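Local coordinates for protein decaprenyl diphosphate synthase (PDB 3MZV) that probably builds all-trans polyprenyl diphosphates from farnesyl diphosphate and isopentenyl diphosphate with the help of magnesium, supplying the precursor of the side chains of isoprenoid quinones, at residues E199-A204 against A310-H315; F206-A211 against D303-A308; V68-P73 against G192-A197. One frame throughout, in Å; residues are numbered along the deposited sequence.

The three contacts lie on the same largely helical chain and show how a helical bundle is held at helix ends as well as along helix flanks. Contact 3 closes first along the chain, pairing the turn after helix 56-67 with the end of helix 169-194. Helix 199-224 follows and serves both other contacts: contact 2 sets it against helix 290-308, and contact 1, whose segments bracket contact 2 in sequence, sets its start against the loop after that helix. Centres of contacts 1 and 2 are about 11 Å apart, those of 1 and 3 about 12 Å, and both pairs touch; contacts 2 and 3, about 19 Å apart, do not. Packing is thus continuous from early to C-terminal helices.

Contact 1: E199-A204 against A310-H315; sequences EDQVQA and AKLPDH
Gln-201 lays its aliphatic chain alongside Leu-312, the two chains overlapping side by side but heading opposite ways. This is the tight part of the contact: the Leu-312 CD2 methyl comes within 3.5 Å of Gln-201 CB and, one turn further along the helix, 4.1 Å of Ala-204 CB. Gln-201 CG also rests 3.5 Å from the carbonyl oxygen Lys-311 O. With CG opposite its carbonyl carbon (chi1 -68°) and the chain extended beyond it (chi2 177°), Gln-201 carries its amide out to the proline, where OE1 lies 3.6 Å from Pro-313 CD in plain packing.

Within the all-helical fold of the FPP/GGPP synthase family, these residues join the start of helix 199-224 to the loop between helices 290-308 and 316-328. Leu-312 and Ala-204 are buried there.

The outer side is looser. Of the Lys-311 side chain, CB is what meets Ala-204 CB, at 4.0 Å; a bend at chi2 (89°) then takes the exposed ammonium end away from the helix. Further on, the loop turns to its own helix: Arg-318 hydrogen-bonds to Leu-312 O and forms a salt bridge with Asp-314, while His-315, the N-cap residue of helix 316-328, caps Leu-317 N through ND1.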
# COMPACT_ATOMS: atom_id res chain seq x y z
N GLU B 199 22.10 -20.41 8.36
CA GLU B 199 20.94 -19.87 9.05
C GLU B 199 21.30 -19.16 10.38
O GLU B 199 20.66 -18.18 10.74
CB GLU B 199 19.86 -20.95 9.24
CG GLU B 199 19.11 -21.37 7.93
CD GLU B 199 18.55 -20.16 7.16
OE1 GLU B 199 18.02 -19.22 7.82
OE2 GLU B 199 18.65 -20.14 5.91
N ASP B 200 22.33 -19.59 11.09
CA ASP B 200 22.73 -18.86 12.27
C ASP B 200 23.23 -17.44 11.97
O ASP B 200 23.06 -16.55 12.80
CB ASP B 200 23.73 -19.64 13.16
CG ASP B 200 25.10 -19.89 12.50
OD1 ASP B 200 25.24 -19.88 11.29
OD2 ASP B 200 26.06 -20.18 13.25
N GLN B 201 23.84 -17.25 10.81
CA GLN B 201 24.23 -15.91 10.36
C GLN B 201 23.03 -15.08 9.91
O GLN B 201 22.99 -13.87 10.19
CB GLN B 201 25.31 -15.97 9.27
CG GLN B 201 26.68 -16.50 9.81
CD GLN B 201 27.75 -16.63 8.74
OE1 GLN B 201 27.79 -15.88 7.76
NE2 GLN B 201 28.65 -17.60 8.93
N VAL B 202 22.08 -15.71 9.22
CA VAL B 202 20.82 -15.03 8.90
C VAL B 202 20.15 -14.53 10.16
O VAL B 202 19.78 -13.38 10.24
CB VAL B 202 19.84 -15.93 8.15
CG1 VAL B 202 18.50 -15.22 7.94
CG2 VAL B 202 20.43 -16.40 6.79
N GLN B 203 20.04 -15.39 11.17
CA GLN B 203 19.43 -14.99 12.42
C GLN B 203 20.22 -13.87 13.12
O GLN B 203 19.62 -12.93 13.63
CB GLN B 203 19.24 -16.22 13.35
CG GLN B 203 18.57 -15.89 14.68
CD GLN B 203 17.12 -15.47 14.53
OE1 GLN B 203 16.39 -15.98 13.66
NE2 GLN B 203 16.69 -14.49 15.35
N ALA B 204 21.56 -13.93 13.08
CA ALA B 204 22.36 -12.90 13.72
C ALA B 204 22.14 -11.58 12.99
O ALA B 204 22.05 -10.54 13.62
CB ALA B 204 23.84 -13.25 13.71
N ALA B 310 28.80 -10.82 16.43
CA ALA B 310 29.88 -11.74 16.77
C ALA B 310 29.79 -13.05 16.00
O ALA B 310 30.83 -13.70 15.77
CB ALA B 310 29.91 -11.98 18.31
N LYS B 311 28.59 -13.45 15.55
CA LYS B 311 28.45 -14.69 14.77
C LYS B 311 28.74 -14.54 13.29
O LYS B 311 28.70 -15.52 12.55
CB LYS B 311 27.06 -15.33 14.95
CG LYS B 311 26.77 -15.84 16.40
CD LYS B 311 26.15 -14.74 17.28
CE LYS B 311 25.36 -15.35 18.45
NZ LYS B 311 24.56 -14.37 19.25
N LEU B 312 29.06 -13.33 12.85
CA LEU B 312 29.28 -13.08 11.44
C LEU B 312 30.80 -13.09 11.12
O LEU B 312 31.61 -12.95 12.02
CB LEU B 312 28.59 -11.78 11.06
CG LEU B 312 27.08 -11.84 11.39
CD1 LEU B 312 26.44 -10.50 11.26
CD2 LEU B 312 26.36 -12.86 10.53
N PRO B 313 31.17 -13.28 9.83
CA PRO B 313 32.59 -13.38 9.50
C PRO B 313 33.32 -12.08 9.71
O PRO B 313 32.70 -11.00 9.62
CB PRO B 313 32.60 -13.76 8.02
CG PRO B 313 31.27 -13.69 7.55
CD PRO B 313 30.31 -13.55 8.67
N ASP B 314 34.61 -12.16 9.99
CA ASP B 314 35.37 -10.96 10.29
C ASP B 314 35.81 -10.23 8.99
O ASP B 314 36.97 -10.25 8.62
CB ASP B 314 36.57 -11.29 11.20
CG ASP B 314 37.16 -10.07 11.83
OD1 ASP B 314 36.45 -9.03 11.88
OD2 ASP B 314 38.31 -10.14 12.32
N HIS B 315 34.84 -9.56 8.37
CA HIS B 315 34.94 -8.89 7.09
C HIS B 315 34.98 -7.39 7.43
O HIS B 315 34.45 -6.96 8.46
CB HIS B 315 33.67 -9.26 6.28
CG HIS B 315 33.64 -8.76 4.87
ND1 HIS B 315 33.32 -7.45 4.56
CD2 HIS B 315 33.87 -9.38 3.70
CE1 HIS B 315 33.38 -7.29 3.25
NE2 HIS B 315 33.72 -8.45 2.70

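Contact 2: F206-A211 against D303-A308; sequences FDYGDA and DTARKA
Tyr-208 has CG opposite its backbone N (chi1 172°), which swings the ring along the flank of the other helix and brings its CD1 edge to Ala-305. In Asp-207, next to it, CG lies beside the backbone N (chi1 -69°), but this torsion sets only the direction of the carboxylate; it is CB, pointing toward the other helix, that packs on Ala-308 CB. These side chains belong to an antiparallel helix pair in the all-helical isoprenoid synthase fold: segments 206-211 and 303-308, from helices 199-224 and 290-308, run at 163° to each other.

Small residues allow the local axes of the two segments to approach to 7.8 Å, and Tyr-208 CA lies only 4.4 Å from Ala-305 CA. Alanines fill the interface from both helices. Ala-211 CB meets Ala-305 CB at 3.6 Å and sits about as close to the Ala-305 backbone N, while Thr-304 CG2 flanks the Ala-211 methyl. One turn along, Ala-308 CB reaches the backbone N of Tyr-208 at 3.6 Å and also touches the tyrosine CB, so the methyl fits between the bases of Asp-207 and Tyr-208.

The polar ends of Tyr-208 and Asp-210 find partners beyond the two helices. Tyr-208 OH is hydrogen-bonded to Leu-321 O, and its ring touches Leu-324, so helix 316-328 fixes the far end of the side chain. On the side facing helix 169-194, Asp-210 makes a salt bridge to Arg-177.

At the edge of the tyrosine ring the approach is in plane: Ala-305 O lies 3.5 Å from Tyr-208 CD1.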
# COMPACT_ATOMS: atom_id res chain seq x y z
N PHE B 206 19.47 -10.70 11.37
CA PHE B 206 18.14 -10.26 11.79
C PHE B 206 18.22 -9.53 13.15
O PHE B 206 17.66 -8.45 13.29
CB PHE B 206 17.15 -11.46 11.87
CG PHE B 206 15.78 -11.08 12.39
CD1 PHE B 206 15.51 -11.09 13.76
CD2 PHE B 206 14.75 -10.73 11.51
CE1 PHE B 206 14.25 -10.74 14.27
CE2 PHE B 206 13.46 -10.39 12.00
CZ PHE B 206 13.20 -10.39 13.37
N ASP B 207 18.92 -10.15 14.11
CA ASP B 207 18.98 -9.66 15.48
C ASP B 207 19.72 -8.34 15.50
O ASP B 207 19.29 -7.41 16.20
CB ASP B 207 19.69 -10.67 16.42
CG ASP B 207 18.91 -11.95 16.66
OD1 ASP B 207 17.71 -12.06 16.35
OD2 ASP B 207 19.53 -12.89 17.17
N TYR B 208 20.79 -8.23 14.69
CA TYR B 208 21.50 -6.96 14.51
C TYR B 208 20.57 -5.86 14.05
O TYR B 208 20.52 -4.78 14.64
CB TYR B 208 22.70 -7.07 13.57
CG TYR B 208 23.32 -5.73 13.23
CD1 TYR B 208 24.20 -5.09 14.12
CD2 TYR B 208 23.00 -5.07 12.05
CE1 TYR B 208 24.78 -3.83 13.82
CE2 TYR B 208 23.57 -3.82 11.74
CZ TYR B 208 24.44 -3.21 12.61
OH TYR B 208 24.96 -2.00 12.25
N GLY B 209 19.83 -6.14 12.98
CA GLY B 209 18.97 -5.15 12.43
C GLY B 209 17.85 -4.76 13.37
O GLY B 209 17.54 -3.59 13.48
N ASP B 210 17.23 -5.74 14.02
CA ASP B 210 16.15 -5.50 14.98
C ASP B 210 16.63 -4.57 16.11
O ASP B 210 16.01 -3.58 16.39
CB ASP B 210 15.69 -6.85 15.57
CG ASP B 210 14.66 -6.72 16.67
OD1 ASP B 210 13.51 -6.27 16.42
OD2 ASP B 210 15.00 -7.09 17.82
N ALA B 211 17.75 -4.92 16.72
CA ALA B 211 18.32 -4.08 17.80
C ALA B 211 18.69 -2.66 17.32
O ALA B 211 18.48 -1.65 18.00
CB ALA B 211 19.55 -4.80 18.43
N ASP B 303 24.21 -2.28 22.37
CA ASP B 303 24.99 -3.41 22.90
C ASP B 303 24.48 -4.73 22.36
O ASP B 303 25.25 -5.58 21.95
CB ASP B 303 24.94 -3.50 24.41
CG ASP B 303 25.80 -4.63 24.97
OD1 ASP B 303 27.02 -4.57 24.81
OD2 ASP B 303 25.24 -5.57 25.60
N THR B 304 23.17 -4.92 22.43
CA THR B 304 22.55 -6.10 21.90
C THR B 304 22.86 -6.24 20.40
O THR B 304 23.14 -7.31 19.96
CB THR B 304 21.02 -6.09 22.16
OG1 THR B 304 20.80 -5.99 23.58
CG2 THR B 304 20.39 -7.37 21.65
N ALA B 305 22.82 -5.16 19.64
CA ALA B 305 23.11 -5.20 18.22
C ALA B 305 24.53 -5.64 17.98
O ALA B 305 24.80 -6.56 17.20
CB ALA B 305 22.87 -3.84 17.58
N ARG B 306 25.47 -4.99 18.66
CA ARG B 306 26.89 -5.33 18.57
C ARG B 306 27.17 -6.79 18.91
O ARG B 306 27.93 -7.44 18.18
CB ARG B 306 27.69 -4.40 19.46
CG ARG B 306 29.17 -4.71 19.52
CD ARG B 306 29.99 -3.49 20.10
NE ARG B 306 29.07 -2.46 20.56
CZ ARG B 306 28.77 -1.33 19.92
NH1 ARG B 306 27.88 -0.51 20.45
NH2 ARG B 306 29.37 -1.00 18.80
N LYS B 307 26.53 -7.33 19.93
CA LYS B 307 26.68 -8.78 20.29
C LYS B 307 26.23 -9.72 19.19
O LYS B 307 26.80 -10.78 18.98
CB LYS B 307 25.87 -9.14 21.55
CG LYS B 307 26.63 -9.21 22.88
CD LYS B 307 27.14 -7.91 23.32
CE LYS B 307 27.82 -8.03 24.73
NZ LYS B 307 28.46 -6.77 25.15
N ALA B 308 25.16 -9.36 18.51
CA ALA B 308 24.66 -10.16 17.41
C ALA B 308 25.70 -10.30 16.30
O ALA B 308 25.76 -11.32 15.64
CB ALA B 308 23.39 -9.51 16.84

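Contact 3: V68-P73 against G192-A197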
# COMPACT_ATOMS: atom_id res chain seq x y z
N VAL B 68 28.34 -11.62 3.75
CA VAL B 68 28.34 -13.09 3.70
C VAL B 68 28.91 -13.61 2.36
O VAL B 68 28.78 -14.80 2.02
CB VAL B 68 26.94 -13.66 4.02
CG1 VAL B 68 26.50 -13.26 5.42
CG2 VAL B 68 25.92 -13.26 2.95
N GLY B 69 29.52 -12.72 1.57
CA GLY B 69 30.23 -13.10 0.34
C GLY B 69 29.44 -13.14 -0.97
O GLY B 69 29.88 -13.78 -1.91
N TYR B 70 28.29 -12.47 -1.02
CA TYR B 70 27.45 -12.50 -2.20
C TYR B 70 28.06 -11.58 -3.24
O TYR B 70 28.50 -10.50 -2.91
CB TYR B 70 26.07 -12.00 -1.85
CG TYR B 70 25.04 -12.15 -2.93
CD1 TYR B 70 24.76 -13.42 -3.50
CD2 TYR B 70 24.36 -11.06 -3.42
CE1 TYR B 70 23.79 -13.57 -4.48
CE2 TYR B 70 23.39 -11.19 -4.36
CZ TYR B 70 23.10 -12.45 -4.91
OH TYR B 70 22.14 -12.57 -5.89
N GLY B 71 28.08 -12.05 -4.48
CA GLY B 71 28.62 -11.29 -5.60
C GLY B 71 27.56 -10.60 -6.46
O GLY B 71 27.91 -9.95 -7.43
N GLY B 72 26.28 -10.73 -6.11
CA GLY B 72 25.22 -10.07 -6.88
C GLY B 72 24.52 -11.10 -7.74
O GLY B 72 24.92 -12.27 -7.75
N PRO B 73 23.50 -10.66 -8.48
CA PRO B 73 23.09 -9.26 -8.60
C PRO B 73 21.91 -8.84 -7.72
O PRO B 73 21.52 -7.69 -7.74
CB PRO B 73 22.62 -9.20 -10.04
CG PRO B 73 22.01 -10.57 -10.23
CD PRO B 73 22.74 -11.52 -9.40
N GLY B 192 21.42 -11.49 4.06
CA GLY B 192 21.97 -12.79 4.42
C GLY B 192 21.37 -13.94 3.60
O GLY B 192 22.07 -14.86 3.18
N ILE B 193 20.07 -13.91 3.39
CA ILE B 193 19.41 -15.01 2.66
C ILE B 193 19.79 -15.03 1.21
O ILE B 193 20.10 -16.09 0.65
CB ILE B 193 17.87 -14.94 2.79
CG1 ILE B 193 17.49 -15.22 4.25
CG2 ILE B 193 17.16 -15.87 1.77
CD1 ILE B 193 16.00 -14.93 4.62
N ILE B 194 19.79 -13.87 0.57
CA ILE B 194 20.12 -13.84 -0.83
C ILE B 194 21.57 -14.32 -1.07
O ILE B 194 21.89 -14.89 -2.13
CB ILE B 194 19.83 -12.48 -1.47
CG1 ILE B 194 19.50 -12.62 -2.95
CG2 ILE B 194 21.00 -11.54 -1.32
CD1 ILE B 194 18.09 -13.31 -3.28
N GLY B 195 22.43 -14.07 -0.09
CA GLY B 195 23.82 -14.52 -0.14
C GLY B 195 24.02 -15.96 0.32
O GLY B 195 25.14 -16.43 0.37
N GLY B 196 22.95 -16.66 0.65
CA GLY B 196 23.02 -18.08 0.96
C GLY B 196 23.71 -18.33 2.27
O GLY B 196 24.31 -19.40 2.47
N ALA B 197 23.66 -17.37 3.18
CA ALA B 197 24.43 -17.51 4.41
C ALA B 197 23.83 -18.64 5.24
O ALA B 197 22.65 -18.93 5.13
CB ALA B 197 24.47 -16.19 5.25
O HOH W 1 27.29 -15.63 -0.77
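The Tyr-70 ring is sandwiched between backbone and side chain. Over one face stands the Ile-194 CG2 methyl in a CH-pi contact, 4.1 Å from the ring centroid and 20° off the normal, with Gly-195 N over the same face. Tyr-70 CG lies opposite its backbone N (chi1 -172°), which carries the ring toward Ile-194 and Gly-195. On the opposite face Gly-72 N lies 3.3 Å above the plane, displaced toward the rim, because the chain beyond Tyr-70 folds back over its own ring. Ile-194 O comes 3.3 Å from Tyr-70 CE1. The ring of His-75 meets that of Tyr-70 nearly at right angles, and the phenolic OH is hydrogen-bonded to Phe-74 N.

Beside the ring, Val-68 uses both its methyls. CG1 packs on Ala-197 CB at 3.6 Å; CG2 reaches Gly-195 CA at 3.9 Å and also touches the alanine methyl. Gly-195, lacking a side chain, lets both Val-68 and the base of Tyr-70 close in on its backbone. A water joins the two segments as well, donating to Gly-195 O at 2.6 Å and, at a longer 3.3 Å, to Val-68 O.

Each segment contains the end of a helix, closed by a Schellman motif. Gly-69 and Gly-196, each with positive phi, are the glycines that finish helices 56-67 and 169-194, and the two helix ends pack against each other. Around them, Ile-194 reaches Phe-74 and Leu-78 of helix 74-96 and Ala-65 of helix 56-67, Ile-193 packs on helix 138-161, and Val-68 touches Gln-201 at the start of helix 199-224.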